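Local coordinates for protein B-cell differentiation antigen CD72 (Mus musculus, PDB 5B1R) that acts as a B-cell co-receptor with positive and negative roles, recognizing Sm/RNP self-antigen and then inhibiting antigen-receptor signalling through SHP-1, represented here by its extracellular C-type lectin-like domain, at residues Glu61-Ser66 with Asp89-Tyr94; Ala41-Pro46 with Tyr51-Pro56; Cys16-His21 with Gln30-Ser35; Ser7-Tyr12 with Leu36-Ala41. The protein carries 2 engineered substitutions. One frame throughout, in Å; residues are numbered along the deposited sequence.

Contact 1: residues Glu61-Ser66 with Asp89-Tyr94; sequences ELLDRS and DKIKKY. Unlike the reference sequence in segment 89-94: Asp89 (reference Val), Lys90 (reference Arg), Lys93 (reference Thr).
Two cationic side chains end almost against each other: Arg65 NH1 and Lys93 NZ lie 3.0 Å apart, both donors, with no hydrogen bond between them. The aliphatic part of Lys93 packs on the arginine. Its chain runs extended beyond CG, and its CD settles over the centre of the Arg65 guanidinium, 3.6 Å above the plane, while Arg65 CB also touches Lys93 CD at 3.7 Å. Such proximity would probably favour loss of the lysine's proton. The guanidinium keeps a partner of its own, for NH2 bonds to the backbone O of Tyr95. In this C-type lectin-like domain the contact lays the loop after helix 57-60 along strand 87-94, the middle strand of a three-stranded antiparallel sheet. One water bridges the backbones, 2.7 Å from Arg65 O and 2.9 Å from Lys93 N. Farther along, Leu63 CD1 meets Ile91 CD1 at 3.7 Å, the two side chains crossing near a right angle. An Asx turn shapes the loop: Asp64 OD1 accepts from both N and OG of Ser66.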
loop_
_atom_site.group_PDB
_atom_site.type_symbol
_atom_site.label_atom_id
_atom_site.label_comp_id
_atom_site.label_asym_id
_atom_site.label_seq_id
_atom_site.Cartn_x
_atom_site.Cartn_y
_atom_site.Cartn_z
ATOM N N GLU A 61 6.214 -5.017 -9.396
ATOM C CA GLU A 61 6.182 -6.076 -10.393
ATOM C C GLU A 61 5.212 -7.199 -10.069
ATOM O O GLU A 61 4.850 -7.966 -10.963
ATOM C CB GLU A 61 7.576 -6.650 -10.590
ATOM C CG GLU A 61 8.539 -5.675 -11.249
ATOM C CD GLU A 61 9.923 -6.270 -11.483
ATOM O OE1 GLU A 61 10.858 -5.486 -11.761
ATOM O OE2 GLU A 61 10.082 -7.512 -11.390
ATOM N N LEU A 62 4.778 -7.287 -8.813
ATOM C CA LEU A 62 3.823 -8.311 -8.392
ATOM C C LEU A 62 2.376 -7.823 -8.327
ATOM O O LEU A 62 1.462 -8.608 -8.084
ATOM C CB LEU A 62 4.238 -8.914 -7.048
ATOM C CG LEU A 62 5.485 -9.794 -7.162
ATOM C CD1 LEU A 62 6.001 -10.154 -5.776
ATOM C CD2 LEU A 62 5.147 -11.053 -7.940
ATOM N N LEU A 63 2.149 -6.533 -8.550
ATOM C CA LEU A 63 0.783 -6.025 -8.552
ATOM C C LEU A 63 0.075 -6.378 -9.856
ATOM O O LEU A 63 0.690 -6.415 -10.920
ATOM C CB LEU A 63 0.790 -4.512 -8.368
ATOM C CG LEU A 63 1.399 -3.993 -7.067
ATOM C CD1 LEU A 63 1.410 -2.458 -7.072
ATOM C CD2 LEU A 63 0.657 -4.524 -5.865
ATOM N N ASP A 64 -1.226 -6.602 -9.770
ATOM C CA ASP A 64 -2.059 -6.860 -10.930
ATOM C C ASP A 64 -2.473 -5.508 -11.506
ATOM O O ASP A 64 -3.152 -4.718 -10.838
ATOM C CB ASP A 64 -3.269 -7.657 -10.464
ATOM C CG ASP A 64 -4.200 -8.048 -11.590
ATOM O OD1 ASP A 64 -4.214 -7.387 -12.651
ATOM O OD2 ASP A 64 -4.952 -9.025 -11.387
ATOM N N ARG A 65 -2.059 -5.237 -12.739
ATOM C CA ARG A 65 -2.314 -3.936 -13.357
ATOM C C ARG A 65 -3.799 -3.627 -13.566
ATOM O O ARG A 65 -4.165 -2.479 -13.811
ATOM C CB ARG A 65 -1.557 -3.805 -14.679
ATOM C CG ARG A 65 -2.145 -4.614 -15.822
ATOM C CD ARG A 65 -1.590 -4.142 -17.165
ATOM N NE ARG A 65 -1.847 -2.719 -17.389
ATOM C CZ ARG A 65 -0.925 -1.831 -17.757
ATOM N NH1 ARG A 65 0.331 -2.212 -17.954
ATOM N NH2 ARG A 65 -1.262 -0.559 -17.930
ATOM N N SER A 66 -4.650 -4.645 -13.467
ATOM C CA SER A 66 -6.090 -4.450 -13.628
ATOM C C SER A 66 -6.796 -4.150 -12.304
ATOM O O SER A 66 -8.015 -3.980 -12.282
ATOM C CB SER A 66 -6.732 -5.682 -14.267
ATOM O OG SER A 66 -6.809 -6.750 -13.342
ATOM N N ASP A 89 -7.230 6.537 -0.097
ATOM C CA ASP A 89 -6.220 6.538 -1.157
ATOM C C ASP A 89 -5.952 5.124 -1.637
ATOM O O ASP A 89 -5.693 4.225 -0.824
ATOM C CB ASP A 89 -4.886 7.111 -0.662
ATOM C CG ASP A 89 -4.947 8.584 -0.295
ATOM O OD1 ASP A 89 -6.041 9.161 -0.240
ATOM O OD2 ASP A 89 -3.864 9.158 -0.031
ATOM N N LYS A 90 -5.974 4.936 -2.956
ATOM C CA LYS A 90 -5.610 3.653 -3.534
ATOM C C LYS A 90 -4.667 3.913 -4.688
ATOM O O LYS A 90 -4.698 4.981 -5.282
ATOM C CB LYS A 90 -6.851 2.889 -3.996
ATOM C CG LYS A 90 -7.517 3.493 -5.227
ATOM C CD LYS A 90 -8.887 2.885 -5.520
ATOM C CE LYS A 90 -9.358 3.239 -6.921
ATOM N NZ LYS A 90 -9.468 4.702 -7.099
ATOM N N ILE A 91 -3.829 2.940 -5.013
ATOM C CA ILE A 91 -2.990 3.067 -6.196
ATOM C C ILE A 91 -3.665 2.361 -7.376
ATOM O O ILE A 91 -4.253 1.290 -7.239
ATOM C CB ILE A 91 -1.538 2.580 -5.966
ATOM C CG1 ILE A 91 -1.492 1.113 -5.514
ATOM C CG2 ILE A 91 -0.856 3.502 -4.962
ATOM C CD1 ILE A 91 -0.068 0.542 -5.459
ATOM N N LYS A 92 -3.553 2.988 -8.533
ATOM C CA LYS A 92 -4.196 2.503 -9.747
ATOM C C LYS A 92 -3.250 2.740 -10.905
ATOM O O LYS A 92 -2.540 3.752 -10.940
ATOM C CB LYS A 92 -5.512 3.243 -9.963
ATOM C CG LYS A 92 -6.248 2.818 -11.219
ATOM C CD LYS A 92 -7.665 3.365 -11.211
ATOM C CE LYS A 92 -8.495 2.853 -12.392
ATOM N NZ LYS A 92 -9.936 3.135 -12.173
ATOM N N LYS A 93 -3.217 1.804 -11.849
ATOM C CA LYS A 93 -2.254 1.908 -12.934
ATOM C C LYS A 93 -2.832 2.612 -14.134
ATOM O O LYS A 93 -3.874 2.218 -14.655
ATOM C CB LYS A 93 -1.709 0.541 -13.360
ATOM C CG LYS A 93 -0.434 0.682 -14.189
ATOM C CD LYS A 93 0.267 -0.628 -14.457
ATOM C CE LYS A 93 1.624 -0.349 -15.086
ATOM N NZ LYS A 93 2.225 -1.561 -15.709
ATOM N N TYR A 94 -2.149 3.669 -14.555
ATOM C CA TYR A 94 -2.504 4.380 -15.774
ATOM C C TYR A 94 -1.405 4.196 -16.798
ATOM O O TYR A 94 -0.308 4.727 -16.640
ATOM C CB TYR A 94 -2.701 5.861 -15.482
ATOM C CG TYR A 94 -3.902 6.131 -14.620
ATOM C CD1 TYR A 94 -3.801 6.119 -13.233
ATOM C CD2 TYR A 94 -5.144 6.378 -15.189
ATOM C CE1 TYR A 94 -4.902 6.362 -12.442
ATOM C CE2 TYR A 94 -6.248 6.621 -14.405
ATOM C CZ TYR A 94 -6.123 6.613 -13.033
ATOM O OH TYR A 94 -7.226 6.857 -12.248
HETATM O O HOH W 1 -4.724 -0.637 -11.881
#

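Contact 2: residues Ala41-Pro46 with Tyr51-Pro56; sequences AAFDEP and YEVSLP
The Phe43 ring carries Leu55 on one face: methyl CD2 sits 3.7 Å from the ring centroid, only 2° off the normal, a nearly ideal CH-pi contact. Around the same ring, Val53 CG2 and Pro56 CD come in obliquely, the latter 3.9 Å from Phe43 CE1. Val53 reaches the stem of the side chain, with CG2 3.6 Å from Phe43 CB; that methyl is anti to the backbone N. Ile71, Leu59 and Arg15 add further contacts to the phenylalanine. Nearer the surface, the ring of Pro46, which follows a cis peptide bond, rests its CG 3.9 Å from Ser54 CB. Both segments belong to the irregular chain between strand 39-40 and helix 57-60 of the lectin-like fold, and Pro56 is the N-cap of that helix. A bound glycerol, probably from the crystallisation liquor, bonds to the backbone N atoms of Asp44 and Glu45. No hydrogen bond joins the segments directly. One water accepts from Ser54 N at 2.9 Å and lies near Phe43 O and Pro46 O; a second lies between Phe43 O and Glu52 O. Apolar packing on Phe43 thus holds the two segments together, and water supplies the polar links between their backbones.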
loop_
_atom_site.group_PDB
_atom_site.type_symbol
_atom_site.label_atom_id
_atom_site.label_comp_id
_atom_site.label_asym_id
_atom_site.label_seq_id
_atom_site.Cartn_x
_atom_site.Cartn_y
_atom_site.Cartn_z
ATOM N N ALA A 41 0.301 -0.062 3.700
ATOM C CA ALA A 41 1.598 0.323 3.176
ATOM C C ALA A 41 1.673 1.825 2.903
ATOM O O ALA A 41 0.730 2.428 2.381
ATOM C CB ALA A 41 1.892 -0.469 1.921
ATOM N N ALA A 42 2.823 2.406 3.249
ATOM C CA ALA A 42 2.998 3.849 3.222
ATOM C C ALA A 42 3.940 4.238 2.096
ATOM O O ALA A 42 5.074 3.760 2.039
ATOM C CB ALA A 42 3.564 4.316 4.553
ATOM N N PHE A 43 3.472 5.122 1.224
ATOM C CA PHE A 43 4.239 5.595 0.078
ATOM C C PHE A 43 4.131 7.111 -0.051
ATOM O O PHE A 43 4.055 7.644 -1.147
ATOM C CB PHE A 43 3.757 4.909 -1.211
ATOM C CG PHE A 43 3.844 3.420 -1.156
ATOM C CD1 PHE A 43 5.083 2.792 -1.099
ATOM C CD2 PHE A 43 2.694 2.645 -1.102
ATOM C CE1 PHE A 43 5.173 1.417 -1.012
ATOM C CE2 PHE A 43 2.776 1.261 -1.032
ATOM C CZ PHE A 43 4.016 0.648 -0.972
ATOM N N ASP A 44 4.125 7.820 1.072
ATOM C CA ASP A 44 3.912 9.254 1.014
ATOM C C ASP A 44 4.982 9.992 0.206
ATOM O O ASP A 44 4.665 10.950 -0.488
ATOM C CB ASP A 44 3.873 9.882 2.404
ATOM C CG ASP A 44 2.662 9.488 3.226
ATOM O OD1 ASP A 44 1.849 8.622 2.838
ATOM O OD2 ASP A 44 2.533 10.088 4.309
ATOM N N GLU A 45 6.246 9.575 0.336
ATOM C CA GLU A 45 7.358 10.234 -0.332
ATOM C C GLU A 45 8.162 9.204 -1.115
ATOM O O GLU A 45 8.296 8.048 -0.700
ATOM C CB GLU A 45 8.262 10.928 0.699
ATOM C CG GLU A 45 7.578 12.081 1.421
ATOM C CD GLU A 45 7.401 13.310 0.570
ATOM O OE1 GLU A 45 7.879 13.360 -0.590
ATOM O OE2 GLU A 45 6.772 14.248 1.081
ATOM N N PRO A 46 8.778 9.628 -2.220
ATOM C CA PRO A 46 8.716 10.984 -2.769
ATOM C C PRO A 46 7.421 11.255 -3.512
ATOM O O PRO A 46 6.851 10.354 -4.136
ATOM C CB PRO A 46 9.875 11.010 -3.763
ATOM C CG PRO A 46 9.999 9.593 -4.200
ATOM C CD PRO A 46 9.686 8.763 -2.996
ATOM N N TYR A 51 -0.892 13.008 -7.060
ATOM C CA TYR A 51 -1.137 11.717 -7.710
ATOM C C TYR A 51 0.126 10.877 -7.852
ATOM O O TYR A 51 0.065 9.725 -8.299
ATOM C CB TYR A 51 -1.768 11.928 -9.095
ATOM C CG TYR A 51 -0.952 12.856 -9.976
ATOM C CD1 TYR A 51 0.198 12.404 -10.625
ATOM C CD2 TYR A 51 -1.305 14.195 -10.134
ATOM C CE1 TYR A 51 0.970 13.251 -11.408
ATOM C CE2 TYR A 51 -0.536 15.048 -10.919
ATOM C CZ TYR A 51 0.597 14.564 -11.554
ATOM O OH TYR A 51 1.365 15.399 -12.338
ATOM N N GLU A 52 1.282 11.450 -7.516
ATOM C CA GLU A 52 2.536 10.734 -7.722
ATOM C C GLU A 52 2.793 9.707 -6.643
ATOM O O GLU A 52 2.652 10.003 -5.461
ATOM C CB GLU A 52 3.711 11.702 -7.725
ATOM C CG GLU A 52 3.785 12.547 -8.968
ATOM C CD GLU A 52 5.055 13.359 -9.059
ATOM O OE1 GLU A 52 5.698 13.608 -8.018
ATOM O OE2 GLU A 52 5.415 13.750 -10.185
ATOM N N VAL A 53 3.225 8.515 -7.049
ATOM C CA VAL A 53 3.658 7.514 -6.085
ATOM C C VAL A 53 4.861 6.791 -6.663
ATOM O O VAL A 53 4.945 6.567 -7.862
ATOM C CB VAL A 53 2.494 6.531 -5.748
ATOM C CG1 VAL A 53 2.114 5.662 -6.924
ATOM C CG2 VAL A 53 2.843 5.678 -4.567
ATOM N N SER A 54 5.816 6.475 -5.804
ATOM C CA SER A 54 7.001 5.733 -6.206
ATOM C C SER A 54 7.032 4.452 -5.385
ATOM O O SER A 54 7.117 4.511 -4.161
ATOM C CB SER A 54 8.242 6.556 -5.897
ATOM O OG SER A 54 9.401 5.783 -6.122
ATOM N N LEU A 55 6.956 3.312 -6.070
ATOM C CA LEU A 55 6.901 2.001 -5.429
ATOM C C LEU A 55 8.224 1.280 -5.614
ATOM O O LEU A 55 8.878 1.456 -6.639
ATOM C CB LEU A 55 5.818 1.152 -6.092
ATOM C CG LEU A 55 4.410 1.758 -6.136
ATOM C CD1 LEU A 55 3.491 0.911 -6.997
ATOM C CD2 LEU A 55 3.835 1.870 -4.730
ATOM N N PRO A 56 8.605 0.424 -4.655
ATOM C CA PRO A 56 9.784 -0.423 -4.887
ATOM C C PRO A 56 9.496 -1.434 -5.992
ATOM O O PRO A 56 8.367 -1.935 -6.101
ATOM C CB PRO A 56 10.001 -1.121 -3.544
ATOM C CG PRO A 56 8.865 -0.831 -2.730
ATOM C CD PRO A 56 7.997 0.209 -3.334
HETATM O O HOH W 2 5.864 7.847 -3.291
HETATM O O HOH W 3 2.655 9.080 -2.877
#

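Contact 3: residues Cys16-His21 with Gln30-Ser35; sequences CFYISH and QKYCTS
Tyr18 and Tyr32 bring helix 26-35 up to strand 15-21 of the main antiparallel sheet, a helix-on-strand packing within the C-type lectin-like fold. The firm part is small. Tyr18 CE2 stands at the edge of the Tyr32 ring, in its plane, 4.0 Å from Tyr32 CE2, and the two side chains cross at about a right angle. Both have CG anti to the backbone N (chi1 174° for Tyr18, -177° for Tyr32), which sends each ring across the gap between backbones whose nearest CA atoms, those of Tyr18 and Cys33, are still 8.8 Å apart. Ser20 OG adds a contact 3.9 Å from Tyr32 CE2, oblique to the ring, while bonding to Arg24 NH1; Arg24 also makes a cation-pi contact with Tyr32. The hydroxyls, Tyr18 OH and Tyr32 OH, stand 4.1 Å apart without a hydrogen bond. On the solvent side of the helix, by contrast, exposed Gln30, Lys31 and Thr34 take no part in the packing. Cys33, bonded to Cys113 by a disulfide, ties the helix covalently to strand 109-119, the neighbour of strand 15-21. Within 30-35, Ser35 OG donates to Tyr32 O over 2.7 Å, using an in-plane lone pair of that carbonyl.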
loop_
_atom_site.group_PDB
_atom_site.type_symbol
_atom_site.label_atom_id
_atom_site.label_comp_id
_atom_site.label_asym_id
_atom_site.label_seq_id
_atom_site.Cartn_x
_atom_site.Cartn_y
_atom_site.Cartn_z
ATOM N N CYS A 16 8.751 -4.964 5.012
ATOM C CA CYS A 16 8.216 -6.101 4.282
ATOM C C CYS A 16 6.794 -5.753 3.861
ATOM O O CYS A 16 6.012 -5.280 4.685
ATOM C CB CYS A 16 8.153 -7.329 5.181
ATOM S SG CYS A 16 9.716 -7.793 5.953
ATOM N N PHE A 17 6.456 -6.038 2.604
ATOM C CA PHE A 17 5.102 -5.805 2.107
ATOM C C PHE A 17 4.349 -7.116 1.952
ATOM O O PHE A 17 4.918 -8.143 1.572
ATOM C CB PHE A 17 5.133 -5.106 0.758
ATOM C CG PHE A 17 5.811 -3.780 0.798
ATOM C CD1 PHE A 17 5.185 -2.677 1.363
ATOM C CD2 PHE A 17 7.079 -3.632 0.274
ATOM C CE1 PHE A 17 5.833 -1.457 1.406
ATOM C CE2 PHE A 17 7.716 -2.417 0.308
ATOM C CZ PHE A 17 7.095 -1.322 0.873
ATOM N N TYR A 18 3.049 -7.045 2.209
ATOM C CA TYR A 18 2.151 -8.163 2.011
ATOM C C TYR A 18 0.996 -7.688 1.133
ATOM O O TYR A 18 0.278 -6.738 1.503
ATOM C CB TYR A 18 1.619 -8.686 3.353
ATOM C CG TYR A 18 0.575 -9.749 3.168
ATOM C CD1 TYR A 18 0.941 -11.043 2.829
ATOM C CD2 TYR A 18 -0.785 -9.459 3.301
ATOM C CE1 TYR A 18 -0.023 -12.015 2.638
ATOM C CE2 TYR A 18 -1.734 -10.427 3.117
ATOM C CZ TYR A 18 -1.349 -11.700 2.783
ATOM O OH TYR A 18 -2.288 -12.671 2.604
ATOM N N ILE A 19 0.831 -8.325 -0.023
ATOM C CA ILE A 19 -0.315 -8.016 -0.874
ATOM C C ILE A 19 -1.495 -8.886 -0.451
ATOM O O ILE A 19 -1.416 -10.104 -0.495
ATOM C CB ILE A 19 -0.005 -8.270 -2.366
ATOM C CG1 ILE A 19 1.206 -7.448 -2.837
ATOM C CG2 ILE A 19 -1.259 -7.990 -3.208
ATOM C CD1 ILE A 19 1.764 -7.933 -4.170
ATOM N N SER A 20 -2.584 -8.255 -0.034
ATOM C CA SER A 20 -3.811 -8.986 0.249
ATOM C C SER A 20 -4.764 -8.846 -0.928
ATOM O O SER A 20 -5.241 -7.753 -1.226
ATOM C CB SER A 20 -4.480 -8.480 1.521
ATOM O OG SER A 20 -5.605 -9.296 1.814
ATOM N N HIS A 21 -5.028 -9.956 -1.607
ATOM C CA HIS A 21 -5.885 -9.927 -2.788
ATOM C C HIS A 21 -7.372 -9.822 -2.427
ATOM O O HIS A 21 -8.204 -9.526 -3.284
ATOM C CB HIS A 21 -5.649 -11.164 -3.656
ATOM C CG HIS A 21 -4.233 -11.309 -4.104
ATOM N ND1 HIS A 21 -3.652 -10.463 -5.026
ATOM C CD2 HIS A 21 -3.271 -12.189 -3.743
ATOM C CE1 HIS A 21 -2.396 -10.824 -5.220
ATOM N NE2 HIS A 21 -2.141 -11.866 -4.451
ATOM N N GLN A 30 -7.529 -1.835 6.636
ATOM C CA GLN A 30 -6.741 -1.365 7.774
ATOM C C GLN A 30 -6.811 -2.338 8.949
ATOM O O GLN A 30 -5.787 -2.702 9.531
ATOM C CB GLN A 30 -7.188 0.028 8.211
ATOM C CG GLN A 30 -6.312 0.614 9.299
ATOM C CD GLN A 30 -6.658 2.052 9.605
ATOM O OE1 GLN A 30 -7.808 2.469 9.463
ATOM N NE2 GLN A 30 -5.663 2.822 10.023
ATOM N N LYS A 31 -8.015 -2.806 9.255
ATOM C CA LYS A 31 -8.186 -3.749 10.349
ATOM C C LYS A 31 -7.451 -5.052 10.056
ATOM O O LYS A 31 -6.842 -5.651 10.952
ATOM C CB LYS A 31 -9.667 -4.002 10.585
ATOM C CG LYS A 31 -10.351 -2.851 11.301
ATOM C CD LYS A 31 -11.880 -2.914 11.211
ATOM C CE LYS A 31 -12.480 -3.985 12.111
ATOM N NZ LYS A 31 -12.326 -5.370 11.580
ATOM N N TYR A 32 -7.490 -5.489 8.807
ATOM C CA TYR A 32 -6.803 -6.714 8.450
ATOM C C TYR A 32 -5.286 -6.535 8.619
ATOM O O TYR A 32 -4.613 -7.380 9.217
ATOM C CB TYR A 32 -7.162 -7.176 7.040
ATOM C CG TYR A 32 -6.486 -8.468 6.742
ATOM C CD1 TYR A 32 -6.854 -9.631 7.402
ATOM C CD2 TYR A 32 -5.429 -8.514 5.853
ATOM C CE1 TYR A 32 -6.195 -10.809 7.161
ATOM C CE2 TYR A 32 -4.774 -9.688 5.606
ATOM C CZ TYR A 32 -5.163 -10.834 6.265
ATOM O OH TYR A 32 -4.505 -12.017 6.037
ATOM N N CYS A 33 -4.735 -5.431 8.121
ATOM C CA CYS A 33 -3.293 -5.225 8.328
ATOM C C CYS A 33 -2.959 -5.195 9.823
ATOM O O CYS A 33 -1.972 -5.776 10.257
ATOM C CB CYS A 33 -2.796 -3.950 7.651
ATOM S SG CYS A 33 -2.953 -3.909 5.846
ATOM N N THR A 34 -3.797 -4.537 10.615
ATOM C CA THR A 34 -3.572 -4.483 12.053
ATOM C C THR A 34 -3.565 -5.885 12.666
ATOM O O THR A 34 -2.775 -6.161 13.565
ATOM C CB THR A 34 -4.642 -3.605 12.733
ATOM O OG1 THR A 34 -4.502 -2.270 12.246
ATOM C CG2 THR A 34 -4.495 -3.617 14.256
ATOM N N SER A 35 -4.421 -6.776 12.161
ATOM C CA SER A 35 -4.465 -8.157 12.652
ATOM C C SER A 35 -3.170 -8.917 12.348
ATOM O O SER A 35 -2.877 -9.934 12.987
ATOM C CB SER A 35 -5.686 -8.905 12.093
ATOM O OG SER A 35 -5.435 -9.413 10.795
#

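Contact 4: residues Ser7-Tyr12 with Leu36-Ala41; sequences SGWIPY and LSSKLA. Engineered in segment 7-12: Ser7 (natural residue Cys).
Leu36 and Ser38, in the Schellman motif that ends helix 26-35, meet Trp9 of segment 7-12, so that the contact joins the N-terminal hairpin of the lectin-like fold, strands 10-12 and 15-21, to the turn leading into strand 39-40. Ser37, with positive phi, is the C-prime residue; Ser38 N returns to Cys33 O and Ser37 N to Thr34 O. The six-membered end of the indole does the touching. Ser38 OG lies at its edge, close to the ring plane, 3.5 Å from Trp9 CH2 and 4.0 Å from Trp9 CZ3. Leu36 is a looser neighbour, its CD1 4.4 Å from Trp9 CZ2 and oblique to the ring. With CG anti to the carbonyl carbon (chi1 -68°), the indole is carried toward the turn even though the backbones stay far apart: the closest CA pair, Trp9 and Ser38, is separated by 11.8 Å. The Tyr18 ring meets the indole with the planes at about 40°, and Ser115 also touches Trp9. The serine hydroxyl is held by its own turn, donating to Leu36 O at 3.0 Å and approaching from well above the carbonyl plane rather than along a lone pair. Before the tryptophan, Gly8 adopts positive phi, and the preceding Ser7, an engineered replacement of cysteine, sets its backbone O in the indole plane at the pyrrole edge, 3.5 Å from Trp9 CD1.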
loop_
_atom_site.group_PDB
_atom_site.type_symbol
_atom_site.label_atom_id
_atom_site.label_comp_id
_atom_site.label_asym_id
_atom_site.label_seq_id
_atom_site.Cartn_x
_atom_site.Cartn_y
_atom_site.Cartn_z
ATOM N N SER A 7 8.415 -15.723 4.377
ATOM C CA SER A 7 7.888 -16.267 3.138
ATOM C C SER A 7 6.644 -15.513 2.662
ATOM O O SER A 7 5.705 -15.299 3.424
ATOM C CB SER A 7 7.528 -17.736 3.380
ATOM O OG SER A 7 7.047 -18.344 2.195
ATOM N N GLY A 8 6.624 -15.125 1.386
ATOM C CA GLY A 8 5.458 -14.490 0.813
ATOM C C GLY A 8 5.356 -12.994 1.060
ATOM O O GLY A 8 4.396 -12.371 0.622
ATOM N N TRP A 9 6.325 -12.413 1.753
ATOM C CA TRP A 9 6.400 -10.972 1.944
ATOM C C TRP A 9 7.516 -10.422 1.066
ATOM O O TRP A 9 8.526 -11.098 0.810
ATOM C CB TRP A 9 6.656 -10.613 3.410
ATOM C CG TRP A 9 5.534 -10.922 4.350
ATOM C CD1 TRP A 9 5.078 -12.141 4.701
ATOM C CD2 TRP A 9 4.753 -9.971 5.091
ATOM N NE1 TRP A 9 4.060 -12.026 5.620
ATOM C CE2 TRP A 9 3.840 -10.701 5.878
ATOM C CE3 TRP A 9 4.743 -8.572 5.177
ATOM C CZ2 TRP A 9 2.913 -10.081 6.728
ATOM C CZ3 TRP A 9 3.841 -7.963 6.021
ATOM C CH2 TRP A 9 2.927 -8.715 6.781
ATOM N N ILE A 10 7.337 -9.188 0.614
ATOM C CA ILE A 10 8.251 -8.579 -0.333
ATOM C C ILE A 10 9.178 -7.618 0.406
ATOM O O ILE A 10 8.709 -6.660 1.017
ATOM C CB ILE A 10 7.457 -7.825 -1.415
ATOM C CG1 ILE A 10 6.505 -8.799 -2.117
ATOM C CG2 ILE A 10 8.381 -7.133 -2.403
ATOM C CD1 ILE A 10 5.263 -8.156 -2.699
ATOM N N PRO A 11 10.501 -7.874 0.368
ATOM C CA PRO A 11 11.421 -7.062 1.177
ATOM C C PRO A 11 11.786 -5.747 0.514
ATOM O O PRO A 11 11.957 -5.690 -0.715
ATOM C CB PRO A 11 12.667 -7.946 1.266
ATOM C CG PRO A 11 12.649 -8.741 -0.050
ATOM C CD PRO A 11 11.181 -8.991 -0.324
ATOM N N TYR A 12 11.946 -4.702 1.320
ATOM C CA TYR A 12 12.490 -3.451 0.814
ATOM C C TYR A 12 13.030 -2.685 2.005
ATOM O O TYR A 12 12.298 -2.420 2.952
ATOM C CB TYR A 12 11.412 -2.621 0.128
ATOM C CG TYR A 12 11.927 -1.343 -0.478
ATOM C CD1 TYR A 12 12.937 -1.352 -1.440
ATOM C CD2 TYR A 12 11.403 -0.129 -0.094
ATOM C CE1 TYR A 12 13.419 -0.175 -1.993
ATOM C CE2 TYR A 12 11.851 1.056 -0.655
ATOM C CZ TYR A 12 12.874 1.026 -1.595
ATOM O OH TYR A 12 13.346 2.187 -2.164
ATOM N N LEU A 36 -2.398 -8.418 11.383
ATOM C CA LEU A 36 -1.077 -8.964 11.060
ATOM C C LEU A 36 0.043 -8.204 11.768
ATOM O O LEU A 36 1.212 -8.336 11.394
ATOM C CB LEU A 36 -0.831 -8.913 9.549
ATOM C CG LEU A 36 -1.858 -9.597 8.651
ATOM C CD1 LEU A 36 -1.462 -9.465 7.174
ATOM C CD2 LEU A 36 -2.042 -11.060 9.056
ATOM N N SER A 37 -0.309 -7.402 12.772
ATOM C CA SER A 37 0.652 -6.532 13.456
ATOM C C SER A 37 1.391 -5.665 12.437
ATOM O O SER A 37 2.584 -5.413 12.557
ATOM C CB SER A 37 1.623 -7.344 14.315
ATOM O OG SER A 37 0.892 -8.147 15.219
ATOM N N SER A 38 0.647 -5.222 11.429
ATOM C CA SER A 38 1.183 -4.465 10.304
ATOM C C SER A 38 0.320 -3.235 10.119
ATOM O O SER A 38 -0.595 -2.987 10.900
ATOM C CB SER A 38 1.165 -5.331 9.049
ATOM O OG SER A 38 2.000 -6.448 9.239
ATOM N N LYS A 39 0.597 -2.473 9.077
ATOM C CA LYS A 39 -0.179 -1.284 8.758
ATOM C C LYS A 39 -0.379 -1.219 7.264
ATOM O O LYS A 39 0.317 -1.881 6.514
ATOM C CB LYS A 39 0.545 -0.023 9.249
ATOM C CG LYS A 39 1.853 0.274 8.536
ATOM C CD LYS A 39 2.570 1.522 9.062
ATOM C CE LYS A 39 3.849 1.783 8.256
ATOM N NZ LYS A 39 4.627 2.977 8.703
ATOM N N LEU A 40 -1.328 -0.417 6.806
ATOM C CA LEU A 40 -1.428 -0.166 5.379
ATOM C C LEU A 40 -0.119 0.398 4.869
ATOM O O LEU A 40 0.499 1.249 5.513
ATOM C CB LEU A 40 -2.535 0.838 5.115
ATOM C CG LEU A 40 -3.943 0.254 5.220
ATOM C CD1 LEU A 40 -4.960 1.378 5.366
ATOM C CD2 LEU A 40 -4.248 -0.671 4.021
ATOM N N ALA A 41 0.301 -0.062 3.700
ATOM C CA ALA A 41 1.598 0.323 3.176
ATOM C C ALA A 41 1.673 1.825 2.903
ATOM O O ALA A 41 0.730 2.428 2.381
ATOM C CB ALA A 41 1.892 -0.469 1.921
#

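In the fold
From the N terminus, contact 4 opens first and spans the longest loop; contact 3 opens and closes inside it, so the strand 15-21 to helix 26-35 packing is nested within the join of 7-12 to 36-41. Contact 2 follows, sharing Ala41 with contact 4, and closes a short loop before helix 57-60. Contact 1 begins just after that helix and closes over strand 69-70 and the unmodelled residues 80-83. None of the loops cross. Apolar side chains join them: Phe17 of contact 3 packs on Phe43 and Pro56 of contact 2, Ile19 on Leu62 and Leu63 of contact 1, and Leu55 on Ile91, so apolar contacts from Phe17 through Phe43 and Leu55 to Ile91 connect the sheets.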